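Local coordinates for protein beta-xylanase (Caldicellulosiruptor kristjanssonii, PDB 7NWN) that probably binds plant cell-wall polysaccharide through a family 9 carbohydrate-binding module belonging to a multimodular, hyperthermostable xylanase-glucuronoyl esterase, at residues 76-90 against 167-179. Residues are numbered along the deposited sequence; the frame is centred on the assembly and turned at random.
Sequences VYDPVLNSANSTPYQ and QVNEADSSARRVA. With CA (calcium ion), chain Q.
V76 meets V168 through their CG1 methyls, which joins the two sheets of the family 9 beta-sandwich. Both carboxylate oxygens of D78 bind the shared calcium, OD1 at 2.6 Å and OD2 at 2.5 Å. Its CG is anti to the backbone N (chi1 -174°), which places both oxygens within reach. The backbone oxygens of V80 and A171 also bind the ion, and D92 completes the protein ligands. A bound water ligates it too and donates to E170 OE2, in the second shell.

N82 lies across the turn 172-175, with its OD1 3.2 Å from A175 CA. The same OD1 accepts from A84 N in an Asx turn. N85 ND2 donates to A175 O at 2.8 Å, with the acceptor in its amide plane. N85 OD1 takes T87 N, which fixes the amide flip. Y89 presents CD1 over one face of the R177 guanidinium, the two planes 41° apart. Q90 bends at chi2 (-124°) and accepts from R177 N at OE1, on a lone pair, at 2.8 Å.

N169 OD1 receives both Q167 NE2 and R177 NH1, the latter from above its carbonyl plane. A leucine here would probably leave Q167 NE2 and R177 NH1 without this shared acceptor, and E95 and S93 without the ND2 donor. Calcium thus ties the loop after strand 69-77 to the 171-177 connection at one end, and hydrogen bonds of the N85 and Q90 side-chain amides do so at the other. The ion probably offsets the negative charges of D78, D92 and nearby E170, which would otherwise repel one another.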
ATOM      1  N   VAL A  76       6.847  -7.523   5.185  1.00 32.47           N
ATOM      2  CA  VAL A  76       8.053  -7.690   4.405  1.00 34.76           C
ATOM      3  C   VAL A  76       8.979  -8.644   5.175  1.00 33.97           C
ATOM      4  O   VAL A  76       9.328  -8.347   6.315  1.00 34.20           O
ATOM      5  CB  VAL A  76       8.737  -6.319   4.177  1.00 37.24           C
ATOM      6  CG1 VAL A  76      10.039  -6.472   3.369  1.00 33.68           C
ATOM      7  CG2 VAL A  76       7.798  -5.304   3.495  1.00 30.93           C
ATOM      8  N   TYR A  77       9.413  -9.716   4.514  1.00 33.54           N
ATOM      9  CA  TYR A  77      10.520 -10.538   4.973  1.00 35.62           C
ATOM     10  C   TYR A  77      11.816  -9.934   4.426  1.00 39.21           C
ATOM     11  O   TYR A  77      12.018  -9.864   3.214  1.00 41.11           O
ATOM     12  CB  TYR A  77      10.305 -11.977   4.490  1.00 40.91           C
ATOM     13  CG  TYR A  77      11.469 -12.882   4.805  1.00 46.94           C
ATOM     14  CD1 TYR A  77      11.559 -13.538   6.031  1.00 50.62           C
ATOM     15  CD2 TYR A  77      12.499 -13.062   3.877  1.00 52.42           C
ATOM     16  CE1 TYR A  77      12.644 -14.352   6.336  1.00 46.76           C
ATOM     17  CE2 TYR A  77      13.598 -13.852   4.172  1.00 53.11           C
ATOM     18  CZ  TYR A  77      13.664 -14.498   5.403  1.00 58.57           C
ATOM     19  OH  TYR A  77      14.749 -15.270   5.698  1.00 61.03           O
ATOM     20  N   ASP A  78      12.677  -9.486   5.348  1.00 36.01           N
ATOM     21  CA  ASP A  78      13.873  -8.751   5.040  1.00 43.18           C
ATOM     22  C   ASP A  78      14.799  -8.870   6.246  1.00 48.77           C
ATOM     23  O   ASP A  78      14.620  -8.179   7.241  1.00 42.47           O
ATOM     24  CB  ASP A  78      13.562  -7.298   4.707  1.00 40.58           C
ATOM     25  CG  ASP A  78      14.757  -6.471   4.218  1.00 48.15           C
ATOM     26  OD1 ASP A  78      15.911  -6.982   4.142  1.00 49.51           O
ATOM     27  OD2 ASP A  78      14.510  -5.314   3.893  1.00 55.31           O
ATOM     28  N   PRO A  79      15.810  -9.766   6.180  1.00 49.33           N
ATOM     29  CA  PRO A  79      16.744  -9.975   7.303  1.00 50.88           C
ATOM     30  C   PRO A  79      17.717  -8.835   7.657  1.00 41.85           C
ATOM     31  O   PRO A  79      18.282  -8.821   8.755  1.00 45.74           O
ATOM     32  CB  PRO A  79      17.450 -11.292   6.924  1.00 56.76           C
ATOM     33  CG  PRO A  79      17.383 -11.315   5.393  1.00 66.63           C
ATOM     34  CD  PRO A  79      16.058 -10.651   5.032  1.00 56.96           C
ATOM     35  N   VAL A  80      17.857  -7.821   6.789  1.00 36.98           N
ATOM     36  CA  VAL A  80      18.684  -6.667   7.133  1.00 37.62           C
ATOM     37  C   VAL A  80      17.887  -5.386   6.895  1.00 40.64           C
ATOM     38  O   VAL A  80      17.612  -5.054   5.768  1.00 41.14           O
ATOM     39  CB  VAL A  80      19.997  -6.645   6.313  1.00 43.94           C
ATOM     40  CG1 VAL A  80      20.866  -5.447   6.684  1.00 37.25           C
ATOM     41  CG2 VAL A  80      20.786  -7.958   6.415  1.00 42.11           C
ATOM     42  N   LEU A  81      17.577  -4.620   7.937  1.00 40.01           N
ATOM     43  CA  LEU A  81      16.862  -3.367   7.758  1.00 38.98           C
ATOM     44  C   LEU A  81      17.842  -2.211   7.833  1.00 41.61           C
ATOM     45  O   LEU A  81      18.612  -2.092   8.779  1.00 43.96           O
ATOM     46  CB  LEU A  81      15.765  -3.211   8.814  1.00 33.86           C
ATOM     47  CG  LEU A  81      14.752  -4.364   8.821  1.00 37.76           C
ATOM     48  CD1 LEU A  81      13.673  -4.112   9.873  1.00 37.31           C
ATOM     49  CD2 LEU A  81      14.152  -4.556   7.418  1.00 34.40           C
ATOM     50  N   ASN A  82      17.758  -1.327   6.842  1.00 37.71           N
ATOM     51  CA  ASN A  82      18.642  -0.179   6.791  1.00 39.12           C
ATOM     52  C   ASN A  82      17.856   1.060   6.344  1.00 35.06           C
ATOM     53  O   ASN A  82      17.105   1.006   5.385  1.00 35.73           O
ATOM     54  CB  ASN A  82      19.799  -0.478   5.830  1.00 37.17           C
ATOM     55  CG  ASN A  82      20.827   0.618   5.978  1.00 45.74           C
ATOM     56  OD1 ASN A  82      20.621   1.756   5.507  1.00 45.97           O
ATOM     57  ND2 ASN A  82      21.896   0.306   6.707  1.00 42.84           N
ATOM     58  N   SER A  83      18.025   2.144   7.062  1.00 34.16           N
ATOM     59  CA  SER A  83      17.435   3.418   6.723  1.00 38.85           C
ATOM     60  C   SER A  83      18.467   4.521   6.971  1.00 36.97           C
ATOM     61  O   SER A  83      18.064   5.655   7.231  1.00 41.02           O
ATOM     62  CB  SER A  83      16.187   3.711   7.545  1.00 41.48           C
ATOM     63  OG  SER A  83      16.388   3.513   8.941  1.00 40.90           O
ATOM     64  N   ALA A  84      19.766   4.208   6.823  1.00 40.09           N
ATOM     65  CA  ALA A  84      20.796   5.237   7.027  1.00 44.52           C
ATOM     66  C   ALA A  84      20.896   6.248   5.859  1.00 42.61           C
ATOM     67  O   ALA A  84      21.229   7.393   6.103  1.00 47.43           O
ATOM     68  CB  ALA A  84      22.120   4.605   7.402  1.00 42.53           C
ATOM     69  N   ASN A  85      20.525   5.884   4.614  1.00 41.32           N
ATOM     70  CA  ASN A  85      20.573   6.810   3.473  1.00 41.76           C
ATOM     71  C   ASN A  85      19.579   7.950   3.670  1.00 45.25           C
ATOM     72  O   ASN A  85      18.466   7.696   4.098  1.00 52.44           O
ATOM     73  CB  ASN A  85      20.259   6.084   2.157  1.00 42.98           C
ATOM     74  CG  ASN A  85      20.770   6.797   0.916  1.00 44.97           C
ATOM     75  OD1 ASN A  85      20.406   7.944   0.639  1.00 43.63           O
ATOM     76  ND2 ASN A  85      21.605   6.116   0.155  1.00 39.90           N
ATOM     77  N   SER A  86      19.933   9.203   3.332  1.00 43.94           N
ATOM     78  CA  SER A  86      18.983  10.302   3.515  1.00 43.85           C
ATOM     79  C   SER A  86      17.951  10.368   2.380  1.00 42.16           C
ATOM     80  O   SER A  86      16.966  11.093   2.483  1.00 46.97           O
ATOM     81  CB  SER A  86      19.689  11.620   3.666  1.00 51.88           C
ATOM     82  OG  SER A  86      20.418  11.854   2.476  1.00 61.12           O
ATOM     83  N   THR A  87      18.186   9.656   1.272  1.00 40.82           N
ATOM     84  CA  THR A  87      17.181   9.566   0.224  1.00 44.41           C
ATOM     85  C   THR A  87      16.142   8.530   0.656  1.00 44.09           C
ATOM     86  O   THR A  87      16.478   7.357   0.838  1.00 41.91           O
ATOM     87  CB  THR A  87      17.785   9.138  -1.128  1.00 44.62           C
ATOM     88  OG1 THR A  87      18.821  10.064  -1.442  1.00 49.51           O
ATOM     89  CG2 THR A  87      16.786   9.140  -2.272  1.00 48.08           C
ATOM     90  N   PRO A  88      14.854   8.937   0.805  1.00 43.65           N
ATOM     91  CA  PRO A  88      13.784   8.041   1.263  1.00 37.23           C
ATOM     92  C   PRO A  88      13.669   6.695   0.564  1.00 39.47           C
ATOM     93  O   PRO A  88      13.523   5.680   1.263  1.00 37.20           O
ATOM     94  CB  PRO A  88      12.502   8.892   1.151  1.00 39.82           C
ATOM     95  CG  PRO A  88      13.021  10.340   1.294  1.00 41.30           C
ATOM     96  CD  PRO A  88      14.379  10.321   0.619  1.00 44.45           C
ATOM     97  N   TYR A  89      13.765   6.669  -0.782  1.00 39.08           N
ATOM     98  CA  TYR A  89      13.540   5.404  -1.457  1.00 40.11           C
ATOM     99  C   TYR A  89      14.800   4.533  -1.376  1.00 39.71           C
ATOM    100  O   TYR A  89      14.747   3.384  -1.818  1.00 40.07           O
ATOM    101  CB  TYR A  89      13.118   5.543  -2.916  1.00 42.45           C
ATOM    102  CG  TYR A  89      14.132   6.241  -3.798  1.00 57.30           C
ATOM    103  CD1 TYR A  89      15.198   5.545  -4.381  1.00 53.20           C
ATOM    104  CD2 TYR A  89      13.990   7.592  -4.086  1.00 58.04           C
ATOM    105  CE1 TYR A  89      16.108   6.187  -5.208  1.00 68.76           C
ATOM    106  CE2 TYR A  89      14.888   8.244  -4.914  1.00 66.19           C
ATOM    107  CZ  TYR A  89      15.949   7.542  -5.470  1.00 73.38           C
ATOM    108  OH  TYR A  89      16.830   8.182  -6.299  1.00 89.73           O
ATOM    109  N   GLN A  90      15.888   5.082  -0.802  1.00 36.60           N
ATOM    110  CA  GLN A  90      17.085   4.265  -0.559  1.00 46.21           C
ATOM    111  C   GLN A  90      17.091   3.653   0.853  1.00 43.52           C
ATOM    112  O   GLN A  90      18.130   3.193   1.329  1.00 42.58           O
ATOM    113  CB  GLN A  90      18.362   5.064  -0.859  1.00 42.88           C
ATOM    114  CG  GLN A  90      18.461   5.446  -2.334  1.00 49.75           C
ATOM    115  CD  GLN A  90      19.759   4.959  -2.935  1.00 57.28           C
ATOM    116  OE1 GLN A  90      20.076   3.766  -2.967  1.00 47.09           O
ATOM    117  NE2 GLN A  90      20.564   5.918  -3.353  1.00 50.14           N
ATOM    118  N   GLN A 167       4.897  -1.083  -3.999  1.00 37.00           N
ATOM    119  CA  GLN A 167       6.326  -1.316  -4.178  1.00 35.24           C
ATOM    120  C   GLN A 167       7.034  -1.474  -2.816  1.00 33.87           C
ATOM    121  O   GLN A 167       6.736  -0.769  -1.856  1.00 31.94           O
ATOM    122  CB  GLN A 167       6.951  -0.106  -4.878  1.00 34.34           C
ATOM    123  CG  GLN A 167       8.389  -0.371  -5.336  1.00 35.86           C
ATOM    124  CD  GLN A 167       8.862   0.799  -6.173  1.00 40.52           C
ATOM    125  OE1 GLN A 167       8.313   1.112  -7.242  1.00 38.05           O
ATOM    126  NE2 GLN A 167       9.877   1.471  -5.670  1.00 35.61           N
ATOM    127  N   VAL A 168       8.029  -2.378  -2.783  1.00 33.81           N
ATOM    128  CA  VAL A 168       8.947  -2.458  -1.665  1.00 35.33           C
ATOM    129  C   VAL A 168      10.307  -2.013  -2.184  1.00 35.11           C
ATOM    130  O   VAL A 168      10.757  -2.527  -3.197  1.00 33.71           O
ATOM    131  CB  VAL A 168       9.031  -3.911  -1.184  1.00 36.27           C
ATOM    132  CG1 VAL A 168      10.140  -4.142  -0.143  1.00 36.78           C
ATOM    133  CG2 VAL A 168       7.671  -4.398  -0.688  1.00 41.09           C
ATOM    134  N   ASN A 169      10.959  -1.131  -1.446  1.00 32.64           N
ATOM    135  CA  ASN A 169      12.372  -0.803  -1.633  1.00 35.41           C
ATOM    136  C   ASN A 169      13.191  -1.623  -0.630  1.00 35.98           C
ATOM    137  O   ASN A 169      12.946  -1.545   0.584  1.00 33.74           O
ATOM    138  CB  ASN A 169      12.575   0.667  -1.324  1.00 30.28           C
ATOM    139  CG  ASN A 169      11.734   1.527  -2.263  1.00 32.20           C
ATOM    140  OD1 ASN A 169      11.677   1.269  -3.475  1.00 37.37           O
ATOM    141  ND2 ASN A 169      11.120   2.574  -1.727  1.00 33.00           N
ATOM    142  N   GLU A 170      14.128  -2.421  -1.155  1.00 34.09           N
ATOM    143  CA  GLU A 170      15.038  -3.176  -0.323  1.00 38.76           C
ATOM    144  C   GLU A 170      16.422  -2.542  -0.311  1.00 39.52           C
ATOM    145  O   GLU A 170      17.059  -2.455  -1.367  1.00 40.82           O
ATOM    146  CB  GLU A 170      15.271  -4.605  -0.777  1.00 41.79           C
ATOM    147  CG  GLU A 170      16.190  -5.229   0.306  1.00 47.91           C
ATOM    148  CD  GLU A 170      16.918  -6.433  -0.200  1.00 58.65           C
ATOM    149  OE1 GLU A 170      16.521  -6.969  -1.289  1.00 56.10           O
ATOM    150  OE2 GLU A 170      17.858  -6.821   0.484  1.00 65.15           O
ATOM    151  N   ALA A 171      16.865  -2.142   0.886  1.00 33.78           N
ATOM    152  CA  ALA A 171      18.186  -1.566   1.095  1.00 39.83           C
ATOM    153  C   ALA A 171      19.073  -2.589   1.793  1.00 41.43           C
ATOM    154  O   ALA A 171      18.550  -3.405   2.530  1.00 41.07           O
ATOM    155  CB  ALA A 171      18.132  -0.308   1.910  1.00 30.83           C
ATOM    156  N   ASP A 172      20.405  -2.486   1.648  1.00 47.57           N
ATOM    157  CA  ASP A 172      21.296  -3.439   2.322  1.00 43.49           C
ATOM    158  C   ASP A 172      22.161  -2.701   3.345  1.00 46.86           C
ATOM    159  O   ASP A 172      21.966  -1.497   3.568  1.00 37.45           O
ATOM    160  CB  ASP A 172      22.078  -4.273   1.300  1.00 44.90           C
ATOM    161  CG  ASP A 172      23.178  -3.488   0.581  1.00 43.86           C
ATOM    162  OD1 ASP A 172      23.352  -2.237   0.819  1.00 41.74           O
ATOM    163  OD2 ASP A 172      23.853  -4.132  -0.224  1.00 57.02           O
ATOM    164  N   SER A 173      23.152  -3.407   3.934  1.00 44.50           N
ATOM    165  CA  SER A 173      23.946  -2.785   4.983  1.00 47.89           C
ATOM    166  C   SER A 173      24.881  -1.710   4.439  1.00 44.14           C
ATOM    167  O   SER A 173      25.459  -0.969   5.232  1.00 48.66           O
ATOM    168  CB  SER A 173      24.705  -3.795   5.799  1.00 51.20           C
ATOM    169  OG  SER A 173      25.515  -4.580   4.960  1.00 58.25           O
ATOM    170  N   SER A 174      24.999  -1.578   3.103  1.00 47.91           N
ATOM    171  CA  SER A 174      25.691  -0.410   2.541  1.00 46.47           C
ATOM    172  C   SER A 174      24.817   0.851   2.560  1.00 50.39           C
ATOM    173  O   SER A 174      25.255   1.895   2.097  1.00 47.34           O
ATOM    174  CB  SER A 174      26.233  -0.684   1.152  1.00 54.27           C
ATOM    175  OG  SER A 174      25.181  -0.689   0.181  1.00 57.39           O
ATOM    176  N   ALA A 175      23.566   0.785   3.065  1.00 44.53           N
ATOM    177  CA  ALA A 175      22.745   1.990   3.164  1.00 39.77           C
ATOM    178  C   ALA A 175      22.337   2.544   1.785  1.00 35.97           C
ATOM    179  O   ALA A 175      22.291   3.757   1.569  1.00 43.14           O
ATOM    180  CB  ALA A 175      23.437   3.019   4.020  1.00 40.16           C
ATOM    181  N   ARG A 176      22.048   1.641   0.846  1.00 41.76           N
ATOM    182  CA  ARG A 176      21.584   1.954  -0.502  1.00 40.88           C
ATOM    183  C   ARG A 176      20.489   0.956  -0.864  1.00 40.78           C
ATOM    184  O   ARG A 176      20.580  -0.211  -0.502  1.00 37.71           O
ATOM    185  CB  ARG A 176      22.686   1.619  -1.524  1.00 41.88           C
ATOM    186  CG  ARG A 176      23.642   2.761  -1.841  1.00 54.11           C
ATOM    187  CD  ARG A 176      25.021   2.730  -1.231  1.00 51.56           C
ATOM    188  NE  ARG A 176      25.633   1.435  -1.506  1.00 51.88           N
ATOM    189  CZ  ARG A 176      26.716   1.238  -2.268  1.00 49.84           C
ATOM    190  NH1 ARG A 176      27.317   2.272  -2.837  1.00 45.42           N
ATOM    191  NH2 ARG A 176      27.197   0.009  -2.426  1.00 44.00           N
ATOM    192  N   ARG A 177      19.561   1.352  -1.736  1.00 38.33           N
ATOM    193  CA  ARG A 177      18.626   0.381  -2.292  1.00 41.25           C
ATOM    194  C   ARG A 177      19.349  -0.527  -3.287  1.00 39.24           C
ATOM    195  O   ARG A 177      20.064  -0.032  -4.144  1.00 42.97           O
ATOM    196  CB  ARG A 177      17.436   1.096  -2.953  1.00 34.21           C
ATOM    197  CG  ARG A 177      16.453   0.116  -3.591  1.00 38.01           C
ATOM    198  CD  ARG A 177      15.160   0.841  -3.973  1.00 42.82           C
ATOM    199  NE  ARG A 177      15.387   1.379  -5.304  1.00 49.15           N
ATOM    200  CZ  ARG A 177      14.550   2.172  -5.976  1.00 55.05           C
ATOM    201  NH1 ARG A 177      13.396   2.552  -5.444  1.00 45.19           N
ATOM    202  NH2 ARG A 177      14.898   2.601  -7.174  1.00 47.46           N
ATOM    203  N   VAL A 178      19.127  -1.838  -3.181  1.00 38.53           N
ATOM    204  CA  VAL A 178      19.706  -2.819  -4.067  1.00 37.60           C
ATOM    205  C   VAL A 178      18.637  -3.545  -4.856  1.00 42.60           C
ATOM    206  O   VAL A 178      19.001  -4.287  -5.761  1.00 42.89           O
ATOM    207  CB  VAL A 178      20.643  -3.809  -3.344  1.00 42.61           C
ATOM    208  CG1 VAL A 178      21.771  -3.042  -2.668  1.00 44.93           C
ATOM    209  CG2 VAL A 178      19.932  -4.687  -2.317  1.00 43.93           C
ATOM    210  N   ALA A 179      17.352  -3.395  -4.481  1.00 38.70           N
ATOM    211  CA  ALA A 179      16.291  -4.128  -5.161  1.00 34.19           C
ATOM    212  C   ALA A 179      14.943  -3.439  -4.939  1.00 36.53           C
ATOM    213  O   ALA A 179      14.791  -2.680  -3.989  1.00 38.96           O
ATOM    214  CB  ALA A 179      16.252  -5.571  -4.739  1.00 33.51           C
TER
HETATM  215 CA    CA Q 316      16.877  -4.624   3.684  1.00 50.34          CA
HETATM  216  O   HOH W   1      18.441  -6.510   2.845  1.00 35.41           O